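Local coordinates for LAO/AO transport system kinase (Escherichia coli, PDB 2P67), which belongs to the MeaB family of P-loop GTPases and is built around a parallel beta sheet flanked by helices, at residues A114-E117 against A118-I121. Residues are numbered along the deposited sequence; the frame is centred on the assembly and turned at random.
Sequences ARAE and AAFI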
loop_
_atom_site.group_PDB
_atom_site.type_symbol
_atom_site.label_atom_id
_atom_site.label_comp_id
_atom_site.label_asym_id
_atom_site.label_seq_id
_atom_site.Cartn_x
_atom_site.Cartn_y
_atom_site.Cartn_z
ATOM N N ALA A 114 -8.160 -1.800 -35.633
ATOM C CA ALA A 114 -7.411 -0.778 -36.377
ATOM C C ALA A 114 -8.162 -0.269 -37.610
ATOM O O ALA A 114 -7.994 0.885 -38.026
ATOM C CB ALA A 114 -6.057 -1.318 -36.781
ATOM N N ARG A 115 -8.985 -1.137 -38.188
ATOM C CA ARG A 115 -9.707 -0.836 -39.417
ATOM C C ARG A 115 -11.067 -0.225 -39.153
ATOM O O ARG A 115 -11.731 0.221 -40.081
ATOM C CB ARG A 115 -9.867 -2.100 -40.258
ATOM C CG ARG A 115 -8.538 -2.676 -40.736
ATOM C CD ARG A 115 -8.714 -4.002 -41.470
ATOM N NE ARG A 115 -9.405 -3.840 -42.748
ATOM C CZ ARG A 115 -9.280 -4.674 -43.779
ATOM N NH1 ARG A 115 -8.471 -5.731 -43.697
ATOM N NH2 ARG A 115 -9.959 -4.443 -44.900
ATOM N N ALA A 116 -11.490 -0.209 -37.890
ATOM C CA ALA A 116 -12.798 0.330 -37.551
ATOM C C ALA A 116 -12.740 1.846 -37.465
ATOM O O ALA A 116 -11.896 2.397 -36.768
ATOM C CB ALA A 116 -13.297 -0.268 -36.246
ATOM N N GLU A 117 -13.636 2.528 -38.178
ATOM C CA GLU A 117 -13.651 4.004 -38.148
ATOM C C GLU A 117 -14.172 4.562 -36.816
ATOM O O GLU A 117 -13.874 5.705 -36.451
ATOM C CB GLU A 117 -14.463 4.567 -39.330
ATOM C CG GLU A 117 -13.832 4.285 -40.703
ATOM C CD GLU A 117 -14.683 4.777 -41.872
ATOM O OE1 GLU A 117 -15.871 5.134 -41.662
ATOM O OE2 GLU A 117 -14.155 4.803 -43.011
ATOM N N ALA A 118 -14.936 3.738 -36.094
ATOM C CA ALA A 118 -15.464 4.109 -34.782
ATOM C C ALA A 118 -14.475 3.796 -33.654
ATOM O O ALA A 118 -14.807 3.944 -32.475
ATOM C CB ALA A 118 -16.829 3.429 -34.532
ATOM N N ALA A 119 -13.266 3.363 -34.021
ATOM C CA ALA A 119 -12.185 3.184 -33.045
ATOM C C ALA A 119 -11.021 4.184 -33.243
ATOM O O ALA A 119 -10.932 4.890 -34.272
ATOM C CB ALA A 119 -11.695 1.746 -33.042
ATOM N N PHE A 120 -10.142 4.261 -32.246
ATOM C CA PHE A 120 -8.997 5.162 -32.289
ATOM C C PHE A 120 -7.957 4.543 -31.355
ATOM O O PHE A 120 -8.227 4.378 -30.167
ATOM C CB PHE A 120 -9.414 6.562 -31.790
ATOM C CG PHE A 120 -8.376 7.637 -32.018
ATOM C CD1 PHE A 120 -8.447 8.467 -33.147
ATOM C CD2 PHE A 120 -7.340 7.836 -31.101
ATOM C CE1 PHE A 120 -7.487 9.471 -33.376
ATOM C CE2 PHE A 120 -6.381 8.838 -31.310
ATOM C CZ PHE A 120 -6.455 9.661 -32.470
ATOM N N ILE A 121 -6.781 4.218 -31.884
ATOM C CA ILE A 121 -5.720 3.580 -31.095
ATOM C C ILE A 121 -4.459 4.461 -31.027
ATOM O O ILE A 121 -3.950 4.879 -32.069
ATOM C CB ILE A 121 -5.349 2.174 -31.680
ATOM C CG1 ILE A 121 -6.591 1.294 -31.841
ATOM C CG2 ILE A 121 -4.288 1.490 -30.805
ATOM C CD1 ILE A 121 -6.454 0.223 -32.924
HETATM O O HOH W 1 -10.415 5.230 -36.892
#
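Glu117 and Ala118 form the two corners of a type I beta turn, Ala116 to Ala119, that reverses the chain just as it enters strand 119-124. The close approaches of this pair follow from their being consecutive: each CB lies against peptide atoms of its neighbour, Ala118 CB at 3.7 Å from Glu117 C. The CB bonds of both point away from the other half of the turn, although each CB still touches it. With CG anti to the carbonyl carbon (chi1 -66°) and the chain extended beyond it, Glu117 carries its carboxylate away from the reversal. The turn is closed by a hydrogen bond from Ala119 N to Ala116 O of 3.2 Å. Its N-H points well at the acceptor (156°), but the donor stands above the carbonyl plane, 68° out of it, instead of approaching along a lone pair. On the same pair of residues the methyl groups come together, with Ala116 CB 4.1 Å from Ala119 CB, so the ends of the turn are joined by an apolar contact as well as by the backbone bond. A water lies within hydrogen-bonding distance of Ala116 O and, at 2.7 Å, of Ala119 O, and can bridge these two carbonyls. Further along, Ile121 reaches back to Ala114, two residues ahead of the turn, its CG1 branch bringing CD1 to 3.7 Å from Ala114 CA. The turn thus leads from the loop after strand 87-92 into strand 119-124, an edge strand of the parallel sheet within this chain. Ala118 and Phe120 make backbone hydrogen bonds with Val87 and Val89 of the adjacent strand; Ala116, Ala118 and Ala119 pack on Ile81 of helix 69-82, whereas Phe120 lies against helix 21-32.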